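Local atomic coordinates of putative hexose oxidase (Nonomuraea sp. ATCC 39727, PDB entry 5AWV), a protein that probably oxidises a hexose-derived sugar of teicoplanin-type glycopeptide antibiotics, using a covalently attached FAD cofactor. Residues A181-V186 against V224-M229. Numbering follows the deposited sequence.
Sequences AVEVVV and VTKYWM. With FAD (flavin-adenine dinucleotide), chain M.
Ala181 and Glu183 pair with Trp228 and Lys226 across two antiparallel strands, which run at 171° to each other. Trp228 N donates to Ala181 O at 2.8 Å, and Glu183 N to Lys226 O at 2.9 Å. A classic beta bulge follows: Thr225 and Lys226 both sit opposite Glu183, and Thr225 N bonds to Glu183 O.

Glu183 has CG anti to the backbone N (chi1 -174°) and an extended chain, which carries its carboxylate alongside Lys226. Lys226 NZ makes a salt bridge to Glu183 OE1 at 2.9 Å, on the syn side and 29° out of the carboxylate plane. Thr225 OG1 donates to the anti lone pair of the same Glu183 OE1 at 2.7 Å. Thr67 also hydrogen-bonds to this oxygen. The nearby Lys226 ammonium and the Thr225 donor probably favour an ionised carboxylate. A water links Glu183 OE2 to Lys226 NZ.

The strands are neighbours in a five-stranded antiparallel sheet of the PCMH-type FAD-binding fold. Val224 pairs with the adenine through its backbone: its N donates to FAD N1A, and FAD N6A donates to its O at 2.8 Å.

Val224 CG1 lies 3.6 Å above the centre of the Tyr227 ring. Val182 CG1 approaches the same ring obliquely, 3.7 Å from Tyr227 CD1. On the sheet face that carries Glu183, Ala181 CB meets Trp228 CE3 at 3.7 Å, while Lys226 CB lies over one indole face. Asp117 accepts from Trp228 NE1.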
loop_
_atom_site.group_PDB
_atom_site.type_symbol
_atom_site.label_atom_id
_atom_site.label_comp_id
_atom_site.label_asym_id
_atom_site.label_seq_id
_atom_site.Cartn_x
_atom_site.Cartn_y
_atom_site.Cartn_z
ATOM N N ALA A 181 -8.000 15.417 0.026
ATOM C CA ALA A 181 -7.758 15.875 1.393
ATOM C C ALA A 181 -7.403 14.807 2.334
ATOM O O ALA A 181 -7.773 13.640 2.149
ATOM C CB ALA A 181 -8.994 16.597 1.962
ATOM N N VAL A 182 -6.781 15.187 3.423
ATOM C CA VAL A 182 -6.484 14.295 4.492
ATOM C C VAL A 182 -6.885 14.913 5.831
ATOM O O VAL A 182 -6.724 16.109 6.010
ATOM C CB VAL A 182 -4.999 13.955 4.748
ATOM C CG1 VAL A 182 -4.512 12.820 3.897
ATOM C CG2 VAL A 182 -4.063 15.179 4.597
ATOM N N GLU A 183 -7.234 14.073 6.783
ATOM C CA GLU A 183 -7.394 14.404 8.192
ATOM C C GLU A 183 -6.313 13.700 8.946
ATOM O O GLU A 183 -6.126 12.512 8.839
ATOM C CB GLU A 183 -8.758 13.957 8.745
ATOM C CG GLU A 183 -8.999 14.424 10.180
ATOM C CD GLU A 183 -10.358 13.919 10.763
ATOM O OE1 GLU A 183 -10.586 12.722 11.071
ATOM O OE2 GLU A 183 -11.202 14.741 10.938
ATOM N N VAL A 184 -5.498 14.465 9.665
ATOM C CA VAL A 184 -4.316 13.944 10.322
ATOM C C VAL A 184 -4.301 14.420 11.767
ATOM O O VAL A 184 -4.597 15.616 12.040
ATOM C CB VAL A 184 -3.049 14.505 9.669
ATOM C CG1 VAL A 184 -1.827 13.708 10.129
ATOM C CG2 VAL A 184 -3.183 14.438 8.145
ATOM N N VAL A 185 -3.906 13.519 12.664
ATOM C CA VAL A 185 -3.657 13.833 14.052
ATOM C C VAL A 185 -2.131 14.062 14.187
ATOM O O VAL A 185 -1.334 13.166 13.938
ATOM C CB VAL A 185 -4.162 12.764 14.988
ATOM C CG1 VAL A 185 -3.707 12.971 16.407
ATOM C CG2 VAL A 185 -5.674 12.651 14.907
ATOM N N VAL A 186 -1.765 15.295 14.486
ATOM C CA VAL A 186 -0.389 15.713 14.663
ATOM C C VAL A 186 -0.104 16.140 16.107
ATOM O O VAL A 186 -1.039 16.431 16.841
ATOM C CB VAL A 186 -0.061 16.920 13.731
ATOM C CG1 VAL A 186 -0.224 16.506 12.266
ATOM C CG2 VAL A 186 -0.925 18.165 14.051
ATOM N N VAL A 224 -2.875 9.563 9.884
ATOM C CA VAL A 224 -3.966 9.855 8.990
ATOM C C VAL A 224 -5.157 9.099 9.508
ATOM O O VAL A 224 -5.084 7.879 9.649
ATOM C CB VAL A 224 -3.692 9.376 7.560
ATOM C CG1 VAL A 224 -4.922 9.632 6.654
ATOM C CG2 VAL A 224 -2.464 10.049 7.033
ATOM N N THR A 225 -6.280 9.803 9.723
ATOM C CA THR A 225 -7.514 9.169 10.165
ATOM C C THR A 225 -8.582 9.138 9.107
ATOM O O THR A 225 -9.514 8.336 9.238
ATOM C CB THR A 225 -8.068 9.928 11.433
ATOM O OG1 THR A 225 -8.231 11.303 11.114
ATOM C CG2 THR A 225 -7.077 9.827 12.512
ATOM N N LYS A 226 -8.475 9.979 8.074
ATOM C CA LYS A 226 -9.347 9.957 6.902
ATOM C C LYS A 226 -8.575 10.425 5.634
ATOM O O LYS A 226 -7.755 11.382 5.697
ATOM C CB LYS A 226 -10.587 10.917 7.007
ATOM C CG LYS A 226 -11.382 10.785 8.333
ATOM C CD LYS A 226 -12.629 11.655 8.312
ATOM C CE LYS A 226 -13.618 11.491 9.474
ATOM N NZ LYS A 226 -12.954 11.134 10.742
ATOM N N TYR A 227 -8.917 9.820 4.502
ATOM C CA TYR A 227 -8.519 10.299 3.163
ATOM C C TYR A 227 -9.772 10.636 2.398
ATOM O O TYR A 227 -10.739 9.888 2.505
ATOM C CB TYR A 227 -7.806 9.205 2.381
ATOM C CG TYR A 227 -6.451 8.764 2.861
ATOM C CD1 TYR A 227 -5.301 9.497 2.558
ATOM C CD2 TYR A 227 -6.282 7.580 3.546
ATOM C CE1 TYR A 227 -4.027 9.081 2.983
ATOM C CE2 TYR A 227 -4.990 7.124 3.919
ATOM C CZ TYR A 227 -3.872 7.896 3.638
ATOM O OH TYR A 227 -2.559 7.455 3.985
ATOM N N TRP A 228 -9.763 11.745 1.658
ATOM C CA TRP A 228 -10.816 12.055 0.719
ATOM C C TRP A 228 -10.278 12.067 -0.677
ATOM O O TRP A 228 -9.279 12.762 -0.972
ATOM C CB TRP A 228 -11.474 13.421 0.986
ATOM C CG TRP A 228 -12.362 13.455 2.190
ATOM C CD1 TRP A 228 -13.707 13.205 2.242
ATOM C CD2 TRP A 228 -11.997 13.851 3.508
ATOM N NE1 TRP A 228 -14.177 13.412 3.522
ATOM C CE2 TRP A 228 -13.153 13.812 4.306
ATOM C CE3 TRP A 228 -10.794 14.223 4.094
ATOM C CZ2 TRP A 228 -13.145 14.151 5.693
ATOM C CZ3 TRP A 228 -10.784 14.597 5.432
ATOM C CH2 TRP A 228 -11.963 14.572 6.215
ATOM N N MET A 229 -10.962 11.343 -1.537
ATOM C CA MET A 229 -10.460 11.043 -2.921
ATOM C C MET A 229 -11.463 11.554 -3.944
ATOM O O MET A 229 -12.676 11.303 -3.810
ATOM C CB MET A 229 -10.294 9.524 -3.118
ATOM C CG MET A 229 -9.580 8.779 -2.023
ATOM S SD MET A 229 -7.878 9.331 -1.795
ATOM C CE MET A 229 -7.144 8.617 -3.272
HETATM P PA FAD M . 1.384 -0.784 7.476
HETATM O O1A FAD M . 2.492 -1.793 7.693
HETATM O O2A FAD M . 0.178 -0.801 8.295
HETATM O O5B FAD M . 1.977 0.682 7.463
HETATM C C5B FAD M . 3.147 1.076 6.667
HETATM C C4B FAD M . 3.745 2.329 7.224
HETATM O O4B FAD M . 2.852 3.448 7.194
HETATM C C3B FAD M . 4.244 2.255 8.676
HETATM O O3B FAD M . 5.358 3.134 8.967
HETATM C C2B FAD M . 2.994 2.691 9.376
HETATM O O2B FAD M . 3.285 3.104 10.670
HETATM C C1B FAD M . 2.461 3.775 8.498
HETATM N N9A FAD M . 1.032 3.923 8.649
HETATM C C8A FAD M . 0.049 3.021 8.534
HETATM N N7A FAD M . -1.172 3.584 8.670
HETATM C C5A FAD M . -0.987 4.884 8.856
HETATM C C6A FAD M . -1.863 6.040 9.140
HETATM N N6A FAD M . -3.173 5.830 9.216
HETATM N N1A FAD M . -1.259 7.259 9.273
HETATM C C2A FAD M . 0.097 7.406 9.211
HETATM N N3A FAD M . 0.971 6.385 8.996
HETATM C C4A FAD M . 0.456 5.129 8.869
HETATM N N1 FAD M . 2.333 -1.018 -3.332
HETATM C C2 FAD M . 1.936 -0.517 -4.540
HETATM O O2 FAD M . 1.981 0.720 -4.730
HETATM N N3 FAD M . 1.467 -1.298 -5.525
HETATM C C4 FAD M . 1.232 -2.614 -5.344
HETATM O O4 FAD M . 0.753 -3.324 -6.256
HETATM C C4X FAD M . 1.597 -3.223 -4.058
HETATM N N5 FAD M . 1.398 -4.561 -3.787
HETATM C C5X FAD M . 1.646 -5.110 -2.558
HETATM C C6 FAD M . 1.343 -6.471 -2.348
HETATM C C7 FAD M . 1.728 -6.979 -1.078
HETATM C C7M FAD M . 1.469 -8.479 -0.782
HETATM C C8 FAD M . 2.326 -6.121 0.021
HETATM C C8M FAD M . 2.466 -6.629 1.436
HETATM C C9 FAD M . 2.534 -4.751 -0.251
HETATM C C9A FAD M . 2.250 -4.235 -1.481
HETATM N N10 FAD M . 2.470 -2.869 -1.805
HETATM C C10 FAD M . 2.137 -2.329 -3.037
HETATM C "C1'" FAD M . 3.107 -1.946 -0.809
HETATM C "C2'" FAD M . 2.123 -1.164 -0.024
HETATM O "O2'" FAD M . 1.708 -0.098 -0.857
HETATM C "C3'" FAD M . 2.908 -0.627 1.114
HETATM O "O3'" FAD M . 3.425 -1.772 1.794
HETATM C "C4'" FAD M . 1.996 0.207 2.055
HETATM O "O4'" FAD M . 2.854 1.067 2.808
HETATM C "C5'" FAD M . 1.283 -0.733 2.994
HETATM O "O5'" FAD M . 0.331 -0.009 3.797
HETATM P P FAD M . -0.319 -0.726 5.033
HETATM O O1P FAD M . -1.308 0.141 5.643
HETATM O O2P FAD M . -0.817 -2.110 4.716
HETATM O O3P FAD M . 0.999 -0.997 5.901
HETATM O O HOH W 1 -13.291 13.954 12.342
#